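Local structure of 3-keto-5-aminohexanoate cleavage protein (Burkholderia xenovorans LB400, 3E02) at residues V39-A42 with M48-L51; R70-L75 with A81-T86; Y174-L179 with R218-R223. The protein probably catalyses the zinc-dependent cleavage of a beta-keto acid such as 3-keto-5-aminohexanoate. One frame throughout, in Å; residues are numbered along the deposited sequence.

Contact 1 of 3, residues V39-A42 with M48-L51; sequences VAAA and MLHL. With ZN (zinc ion), chain B.
Behind the A41–L49 contact stands one flat group, the imidazole of H50, whose edge carries NE2 and its bond to the zinc ion, 2.2 Å long. Water 1 also lies at that edge, in the ring plane. The ring of H52 meets that of H50 with the planes turned about 70° apart, and T86 touches H50 as well. ND1 makes a weak hydrogen bond to OD1 of N84, so both ring nitrogens have partners and the flip of the ring is fixed. With CG anti to the backbone N (chi1 170°), the imidazole reaches from the strand to the metal, where H52, E259 and three waters complete six ligands. The next residue back, L49, points the other way, toward helix 31-44. Its CD2 methyl meets CB of A41 at 4.0 Å, a single small apolar touch, while C12, A81 and L83 also pack against L49. No hydrogen bond joins the two segments. The alternation of L49 and H50 along one strand illustrates how a TIM barrel works: here outward L49 meets helix 31-44 of the beta-alpha-beta unit 10-13, 31-44 and 48-54, while inward H50 supplies a zinc ligand, as active-site residues do in TIM barrels.

Contact 2 of 3, residues R70-L75 with A81-T86; sequences RFLPQL and AILNIT
L72 meets both L83 and I85, and following its side chain outward shows how a leucine on a helix can serve two residues of a strand. The CB bond does not head straight for strand 82-85; the turn at chi1, -67°, sets CG anti to the carbonyl carbon and brings the two end methyls nearer the strand. Of these, CD1 lies 3.8 Å from CD1 of I85. The other methyl, CD2, is shared: it touches CD1 of L83 at 3.9 Å and also faces CD1 of I85. That second approach, CD2 of L72 to CD1 of I85, measures 3.5 Å, tighter than usual for two carbons, but I85 was modelled in two conformers and the closeness is doubtful.

The two neighbours are met differently. L72 and I85 meet end on, tip to tip, whereas L72 and L83 lie alongside, running opposite ways. L83 points at the helix, and its CD1 methyl settles beside the first turn, 3.8 Å from the carbonyl O of L72 and 3.9 Å from CB of L75. The contact is wholly apolar between side chains. Within the helix, L75 N donates to F71 O over 2.9 Å, F71 being the N-cap residue.

Around this core, L51 of the adjacent parallel strand 48-54 packs on both L72 and L75, and F311, the last residue of the chain, touches L72 and L83. F71 turns instead to I34 and V35 of helix 31-44. Helix 72-78 thus lies against strands 48-54 and 82-85, with helix 31-44 beside it, while strand 109-113 pairs with the far edge of strand 82-85.

Contact 3 of 3, residues Y174-L179 with R218-R223; sequences YDVGHL and RTIADR. With EDO (1,2-ethanediol), chain D.
Between two consecutive outer helices of the barrel, 176-187 and 211-225, L179 and I220 form the main meeting point. The CD1 methyl of L179 lies 3.7 Å from CG2 of I220 and 3.8 Å from its CB, the two side chains crossing obliquely. On I220 the CG2 branch, anti to the backbone N, makes the closest approach to L179, while CG1 turns to V176. The same CD1 of L179 comes within 4.1 Å of the backbone N of A221, while the looser contact of V176 CG1 with I220 CG1, at 4.3 Å, extends the apolar patch to V176.

Each of these helices follows a strand of the barrel, 168-173 and 195-201 respectively, and L197 on the second strand touches both L179 and A221.

D175 OD1 accepts the N-H of the next residue, V176, over 2.9 Å. The bond is bent, 145° at the hydrogen, and arrives on the anti side, 31° out of the carboxylate plane. OD2 of D175 accepts N-H of G177 of the second subunit, and the exchange is mutual; D175 OD1 also lies close to OD1 of D175 of the second subunit, which might raise the proton affinity of one of them. One residue earlier, Y174 OH hydrogen-bonds N113 OD1 and, weakly, O2 of a 1,2-ethanediol near the plane of its ring, at the edge. R223 makes a salt bridge to E212 of the second subunit, and R218 one to E212 of the fourth.

How the contacts relate
Read from the N terminus, the chain closes contact 1 first, returning from helix 31-44 into strand 48-54 after a short turn. Contact 2 does likewise later in the chain, from helix 72-78 into strand 82-85. The two are in series, neither nested nor crossed, yet they are stitched side by side in the sheet: L49 O and L51 N make probable backbone hydrogen bonds with N and O of N84. Contact 3 opens later and spans a longer loop, 174-179 to 218-223, which takes in strand 195-201. It ties two helices on the opposite side of the chain's centre, its own centre about 27 Å from that of contact 1.

Contact 1 of 3, residues V39-A42 with M48-L51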
loop_
_atom_site.group_PDB
_atom_site.type_symbol
_atom_site.label_atom_id
_atom_site.label_comp_id
_atom_site.label_asym_id
_atom_site.label_seq_id
_atom_site.Cartn_x
_atom_site.Cartn_y
_atom_site.Cartn_z
ATOM N N VAL A 39 -38.404 2.972 -8.882
ATOM C CA VAL A 39 -38.781 4.291 -9.398
ATOM C C VAL A 39 -38.320 5.412 -8.462
ATOM O O VAL A 39 -37.724 6.379 -8.923
ATOM C CB VAL A 39 -40.300 4.398 -9.697
ATOM C CG1 VAL A 39 -40.687 5.828 -10.123
ATOM C CG2 VAL A 39 -40.696 3.397 -10.810
ATOM N N ALA A 40 -38.561 5.252 -7.158
ATOM C CA ALA A 40 -38.127 6.238 -6.146
ATOM C C ALA A 40 -36.605 6.421 -6.145
ATOM O O ALA A 40 -36.115 7.556 -6.090
ATOM C CB ALA A 40 -38.629 5.854 -4.746
ATOM N N ALA A 41 -35.875 5.303 -6.219
ATOM C CA ALA A 41 -34.407 5.310 -6.284
ATOM C C ALA A 41 -33.904 6.025 -7.546
ATOM O O ALA A 41 -32.978 6.843 -7.471
ATOM C CB ALA A 41 -33.855 3.889 -6.204
ATOM N N ALA A 42 -34.523 5.725 -8.692
ATOM C CA ALA A 42 -34.186 6.366 -9.967
ATOM C C ALA A 42 -34.474 7.866 -9.907
ATOM O O ALA A 42 -33.622 8.680 -10.272
ATOM C CB ALA A 42 -34.917 5.705 -11.147
HETATM N N MSE A 48 -28.729 3.328 -12.418
HETATM C CA MSE A 48 -28.866 1.889 -12.613
HETATM C C MSE A 48 -29.516 1.232 -11.384
HETATM O O MSE A 48 -29.255 1.636 -10.248
HETATM C CB MSE A 48 -27.480 1.283 -12.903
HETATM C CG MSE A 48 -27.480 -0.234 -13.139
HETATM SE SE MSE A 48 -25.978 -0.855 -14.220
HETATM C CE MSE A 48 -24.588 -0.510 -13.041
ATOM N N LEU A 49 -30.377 0.251 -11.641
ATOM C CA LEU A 49 -31.071 -0.517 -10.612
ATOM C C LEU A 49 -30.622 -1.957 -10.723
ATOM O O LEU A 49 -30.754 -2.544 -11.801
ATOM C CB LEU A 49 -32.583 -0.433 -10.820
ATOM C CG LEU A 49 -33.186 0.964 -10.762
ATOM C CD1 LEU A 49 -34.661 0.904 -11.120
ATOM C CD2 LEU A 49 -32.967 1.592 -9.378
ATOM N N HIS A 50 -30.048 -2.495 -9.638
ATOM C CA HIS A 50 -29.602 -3.889 -9.556
ATOM C C HIS A 50 -30.765 -4.650 -8.898
ATOM O O HIS A 50 -31.170 -4.344 -7.773
ATOM C CB HIS A 50 -28.284 -4.000 -8.803
ATOM C CG HIS A 50 -27.890 -5.398 -8.489
ATOM N ND1 HIS A 50 -27.341 -6.254 -9.416
ATOM C CD2 HIS A 50 -28.000 -6.101 -7.344
ATOM C CE1 HIS A 50 -27.116 -7.424 -8.845
ATOM N NE2 HIS A 50 -27.491 -7.351 -7.583
ATOM N N LEU A 51 -31.273 -5.655 -9.601
ATOM C CA LEU A 51 -32.523 -6.318 -9.237
ATOM C C LEU A 51 -32.480 -7.818 -8.980
ATOM O O LEU A 51 -31.890 -8.557 -9.760
ATOM C CB LEU A 51 -33.513 -6.068 -10.376
ATOM C CG LEU A 51 -33.825 -4.601 -10.710
ATOM C CD1 LEU A 51 -34.597 -4.510 -12.037
ATOM C CD2 LEU A 51 -34.580 -3.924 -9.579
HETATM ZN ZN ZN B . -27.224 -8.756 -5.956
HETATM O O HOH W 1 -25.997 -10.356 -7.484
HETATM O O HOH W 2 -24.834 -8.389 -5.836
HETATM O O HOH W 3 -26.315 -10.462 -4.884
#

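Contact 2 of 3, residues R70-L75 with A81-T86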
loop_
_atom_site.group_PDB
_atom_site.type_symbol
_atom_site.label_atom_id
_atom_site.label_comp_id
_atom_site.label_asym_id
_atom_site.label_seq_id
_atom_site.Cartn_x
_atom_site.Cartn_y
_atom_site.Cartn_z
ATOM N N ARG A 70 -42.985 -9.357 -13.754
ATOM C CA ARG A 70 -43.972 -8.568 -13.002
ATOM C C ARG A 70 -43.410 -7.223 -12.501
ATOM O O ARG A 70 -44.171 -6.417 -11.954
ATOM C CB ARG A 70 -44.587 -9.391 -11.875
ATOM C CG ARG A 70 -45.494 -10.505 -12.401
ATOM C CD ARG A 70 -45.785 -11.596 -11.378
ATOM N NE ARG A 70 -46.393 -11.091 -10.148
ATOM C CZ ARG A 70 -46.713 -11.837 -9.090
ATOM N NH1 ARG A 70 -46.489 -13.156 -9.075
ATOM N NH2 ARG A 70 -47.249 -11.243 -8.022
ATOM N N PHE A 71 -42.100 -6.985 -12.660
ATOM C CA PHE A 71 -41.510 -5.662 -12.376
ATOM C C PHE A 71 -40.647 -5.027 -13.484
ATOM O O PHE A 71 -40.579 -3.794 -13.541
ATOM C CB PHE A 71 -40.814 -5.594 -11.006
ATOM C CG PHE A 71 -39.707 -6.598 -10.778
ATOM C CD1 PHE A 71 -38.417 -6.367 -11.264
ATOM C CD2 PHE A 71 -39.918 -7.718 -9.966
ATOM C CE1 PHE A 71 -37.365 -7.270 -10.993
ATOM C CE2 PHE A 71 -38.872 -8.625 -9.680
ATOM C CZ PHE A 71 -37.598 -8.402 -10.195
ATOM N N LEU A 72 -40.011 -5.823 -14.351
ATOM C CA LEU A 72 -39.159 -5.259 -15.426
ATOM C C LEU A 72 -39.898 -4.340 -16.421
ATOM O O LEU A 72 -39.481 -3.179 -16.585
ATOM C CB LEU A 72 -38.327 -6.346 -16.138
ATOM C CG LEU A 72 -37.235 -7.034 -15.312
ATOM C CD1 LEU A 72 -36.597 -8.176 -16.099
ATOM C CD2 LEU A 72 -36.170 -6.053 -14.828
ATOM N N PRO A 73 -41.001 -4.822 -17.062
ATOM C CA PRO A 73 -41.755 -3.924 -17.959
ATOM C C PRO A 73 -42.256 -2.652 -17.255
ATOM O O PRO A 73 -42.200 -1.566 -17.831
ATOM C CB PRO A 73 -42.952 -4.776 -18.418
ATOM C CG PRO A 73 -42.664 -6.142 -18.043
ATOM C CD PRO A 73 -41.604 -6.168 -17.008
ATOM N N GLN A 74 -42.676 -2.796 -15.998
ATOM C CA GLN A 74 -43.218 -1.689 -15.207
ATOM C C GLN A 74 -42.131 -0.659 -14.918
ATOM O O GLN A 74 -42.373 0.541 -15.032
ATOM C CB GLN A 74 -43.835 -2.184 -13.890
ATOM C CG GLN A 74 -45.072 -3.101 -14.018
ATOM C CD GLN A 74 -44.785 -4.524 -14.482
ATOM O OE1 GLN A 74 -43.633 -4.933 -14.614
ATOM N NE2 GLN A 74 -45.837 -5.279 -14.756
ATOM N N LEU A 75 -40.936 -1.126 -14.554
ATOM C CA LEU A 75 -39.797 -0.223 -14.332
ATOM C C LEU A 75 -39.400 0.485 -15.618
ATOM O O LEU A 75 -39.183 1.696 -15.605
ATOM C CB LEU A 75 -38.585 -0.961 -13.733
ATOM C CG LEU A 75 -38.687 -1.287 -12.246
ATOM C CD1 LEU A 75 -37.581 -2.269 -11.822
ATOM C CD2 LEU A 75 -38.629 0.001 -11.420
ATOM N N ALA A 81 -33.891 4.285 -15.994
ATOM C CA ALA A 81 -32.729 3.676 -15.340
ATOM C C ALA A 81 -32.345 2.373 -16.040
ATOM O O ALA A 81 -33.208 1.675 -16.590
ATOM C CB ALA A 81 -33.005 3.409 -13.839
ATOM N N ILE A 82 -31.047 2.085 -16.072
ATOM C CA ILE A 82 -30.545 0.825 -16.631
ATOM C C ILE A 82 -30.958 -0.286 -15.657
ATOM O O ILE A 82 -30.727 -0.163 -14.461
ATOM C CB ILE A 82 -29.006 0.792 -16.739
ATOM C CG1 ILE A 82 -28.486 1.896 -17.666
ATOM C CG2 ILE A 82 -28.548 -0.577 -17.238
ATOM C CD1 ILE A 82 -26.971 2.031 -17.682
ATOM N N LEU A 83 -31.571 -1.348 -16.169
ATOM C CA LEU A 83 -32.015 -2.460 -15.327
ATOM C C LEU A 83 -30.957 -3.552 -15.391
ATOM O O LEU A 83 -30.722 -4.123 -16.438
ATOM C CB LEU A 83 -33.410 -2.934 -15.722
ATOM C CG LEU A 83 -34.448 -1.803 -15.796
ATOM C CD1 LEU A 83 -35.855 -2.355 -16.081
ATOM C CD2 LEU A 83 -34.455 -0.919 -14.539
ATOM N N ASN A 84 -30.319 -3.785 -14.243
ATOM C CA ASN A 84 -29.233 -4.736 -14.041
ATOM C C ASN A 84 -29.852 -5.956 -13.329
ATOM O O ASN A 84 -30.397 -5.816 -12.212
ATOM C CB ASN A 84 -28.131 -3.993 -13.252
ATOM C CG ASN A 84 -27.025 -4.866 -12.702
ATOM O OD1 ASN A 84 -27.087 -6.087 -12.679
ATOM N ND2 ASN A 84 -25.987 -4.197 -12.216
ATOM N N ILE A 85 -29.765 -7.122 -13.986
ATOM C CA ILE A 85 -30.322 -8.382 -13.479
ATOM C C ILE A 85 -29.247 -9.245 -12.812
ATOM O O ILE A 85 -28.156 -9.474 -13.377
ATOM C CB ILE A 85 -31.001 -9.223 -14.610
ATOM C CG1 ILE A 85 -32.012 -8.385 -15.412
ATOM C CG2 ILE A 85 -31.684 -10.478 -14.030
ATOM C CD1 ILE A 85 -33.117 -7.732 -14.581
ATOM N N THR A 86 -29.562 -9.741 -11.614
ATOM C CA THR A 86 -28.650 -10.597 -10.894
ATOM C C THR A 86 -28.535 -11.969 -11.572
ATOM O O THR A 86 -29.513 -12.495 -12.120
ATOM C CB THR A 86 -29.080 -10.831 -9.417
ATOM O OG1 THR A 86 -28.081 -11.620 -8.762
ATOM C CG2 THR A 86 -30.434 -11.543 -9.318
#

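Contact 3 of 3, residues Y174-L179 with R218-R223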
loop_
_atom_site.group_PDB
_atom_site.type_symbol
_atom_site.label_atom_id
_atom_site.label_comp_id
_atom_site.label_asym_id
_atom_site.label_seq_id
_atom_site.Cartn_x
_atom_site.Cartn_y
_atom_site.Cartn_z
ATOM N N TYR A 174 -15.171 -9.835 -5.008
ATOM C CA TYR A 174 -15.205 -9.929 -3.537
ATOM C C TYR A 174 -13.830 -10.063 -2.888
ATOM O O TYR A 174 -13.739 -10.107 -1.672
ATOM C CB TYR A 174 -16.029 -11.144 -3.093
ATOM C CG TYR A 174 -17.467 -11.105 -3.490
ATOM C CD1 TYR A 174 -17.856 -11.440 -4.786
ATOM C CD2 TYR A 174 -18.464 -10.762 -2.570
ATOM C CE1 TYR A 174 -19.185 -11.405 -5.181
ATOM C CE2 TYR A 174 -19.825 -10.737 -2.959
ATOM C CZ TYR A 174 -20.164 -11.070 -4.269
ATOM O OH TYR A 174 -21.469 -11.071 -4.694
ATOM N N ASP A 175 -12.783 -10.215 -3.686
ATOM C CA ASP A 175 -11.432 -10.349 -3.153
ATOM C C ASP A 175 -10.432 -10.077 -4.272
ATOM O O ASP A 175 -10.803 -10.027 -5.443
ATOM C CB ASP A 175 -11.242 -11.760 -2.553
ATOM C CG ASP A 175 -10.285 -11.781 -1.371
ATOM O OD1 ASP A 175 -9.479 -10.838 -1.175
ATOM O OD2 ASP A 175 -10.301 -12.791 -0.657
ATOM N N VAL A 176 -9.162 -9.936 -3.910
ATOM C CA VAL A 176 -8.110 -9.591 -4.881
ATOM C C VAL A 176 -7.983 -10.649 -5.990
ATOM O O VAL A 176 -7.807 -10.292 -7.156
ATOM C CB VAL A 176 -6.745 -9.363 -4.190
ATOM C CG1 VAL A 176 -5.674 -8.962 -5.217
ATOM C CG2 VAL A 176 -6.886 -8.296 -3.065
ATOM N N GLY A 177 -8.137 -11.926 -5.631
ATOM C CA GLY A 177 -8.064 -13.028 -6.602
ATOM C C GLY A 177 -9.090 -12.909 -7.725
ATOM O O GLY A 177 -8.838 -13.346 -8.847
ATOM N N HIS A 178 -10.236 -12.291 -7.431
ATOM C CA HIS A 178 -11.287 -12.069 -8.437
ATOM C C HIS A 178 -10.820 -11.153 -9.569
ATOM O O HIS A 178 -11.275 -11.310 -10.700
ATOM C CB HIS A 178 -12.553 -11.534 -7.787
ATOM C CG HIS A 178 -13.220 -12.514 -6.870
ATOM N ND1 HIS A 178 -14.568 -12.472 -6.610
ATOM C CD2 HIS A 178 -12.752 -13.617 -6.237
ATOM C CE1 HIS A 178 -14.886 -13.449 -5.778
ATOM N NE2 HIS A 178 -13.802 -14.166 -5.543
ATOM N N LEU A 179 -9.918 -10.218 -9.261
ATOM C CA LEU A 179 -9.323 -9.329 -10.270
ATOM C C LEU A 179 -8.477 -10.150 -11.247
ATOM O O LEU A 179 -8.576 -9.976 -12.465
ATOM C CB LEU A 179 -8.474 -8.232 -9.612
ATOM C CG LEU A 179 -9.198 -7.297 -8.633
ATOM C CD1 LEU A 179 -8.198 -6.390 -7.914
ATOM C CD2 LEU A 179 -10.251 -6.501 -9.380
ATOM N N ARG A 218 -7.742 -1.155 -6.196
ATOM C CA ARG A 218 -7.598 -0.189 -7.294
ATOM C C ARG A 218 -6.183 -0.267 -7.904
ATOM O O ARG A 218 -6.034 -0.212 -9.129
ATOM C CB ARG A 218 -7.920 1.248 -6.880
ATOM C CG ARG A 218 -8.058 2.103 -8.139
ATOM C CD ARG A 218 -8.282 3.512 -7.942
ATOM N NE ARG A 218 -7.239 4.180 -7.166
ATOM C CZ ARG A 218 -7.104 5.499 -7.096
ATOM N NH1 ARG A 218 -7.888 6.302 -7.811
ATOM N NH2 ARG A 218 -6.145 6.014 -6.342
ATOM N N THR A 219 -5.158 -0.408 -7.057
ATOM C CA THR A 219 -3.764 -0.536 -7.514
ATOM C C THR A 219 -3.552 -1.769 -8.392
ATOM O O THR A 219 -2.913 -1.690 -9.456
ATOM C CB THR A 219 -2.790 -0.556 -6.311
ATOM O OG1 THR A 219 -2.921 0.690 -5.632
ATOM C CG2 THR A 219 -1.353 -0.738 -6.735
ATOM N N ILE A 220 -4.116 -2.886 -7.955
ATOM C CA ILE A 220 -4.044 -4.142 -8.704
ATOM C C ILE A 220 -4.835 -4.052 -10.009
ATOM O O ILE A 220 -4.327 -4.467 -11.058
ATOM C CB ILE A 220 -4.500 -5.346 -7.834
ATOM C CG1 ILE A 220 -3.531 -5.540 -6.650
ATOM C CG2 ILE A 220 -4.595 -6.622 -8.665
ATOM C CD1 ILE A 220 -2.036 -5.724 -7.019
ATOM N N ALA A 221 -6.050 -3.496 -9.951
ATOM C CA ALA A 221 -6.892 -3.301 -11.157
ATOM C C ALA A 221 -6.184 -2.396 -12.173
ATOM O O ALA A 221 -6.225 -2.674 -13.375
ATOM C CB ALA A 221 -8.256 -2.741 -10.798
ATOM N N ASP A 222 -5.521 -1.340 -11.697
ATOM C CA ASP A 222 -4.722 -0.478 -12.591
ATOM C C ASP A 222 -3.600 -1.258 -13.267
ATOM O O ASP A 222 -3.354 -1.074 -14.458
ATOM C CB ASP A 222 -4.118 0.723 -11.865
ATOM C CG ASP A 222 -5.139 1.802 -11.512
ATOM O OD1 ASP A 222 -6.275 1.780 -12.001
ATOM O OD2 ASP A 222 -4.782 2.697 -10.722
ATOM N N ARG A 223 -2.934 -2.125 -12.515
ATOM C CA ARG A 223 -1.864 -2.966 -13.056
ATOM C C ARG A 223 -2.376 -3.962 -14.091
ATOM O O ARG A 223 -1.741 -4.148 -15.120
ATOM C CB ARG A 223 -1.137 -3.703 -11.928
ATOM C CG ARG A 223 -0.198 -4.816 -12.381
ATOM C CD ARG A 223 0.806 -5.169 -11.313
ATOM N NE ARG A 223 1.707 -4.037 -11.075
ATOM C CZ ARG A 223 2.821 -4.070 -10.346
ATOM N NH1 ARG A 223 3.249 -5.199 -9.758
ATOM N NH2 ARG A 223 3.537 -2.944 -10.234
HETATM C C1 EDO D . -24.689 -7.949 -1.118
HETATM O O1 EDO D . -24.381 -6.990 -0.099
HETATM C C2 EDO D . -23.390 -8.480 -1.718
HETATM O O2 EDO D . -23.645 -9.665 -2.482
#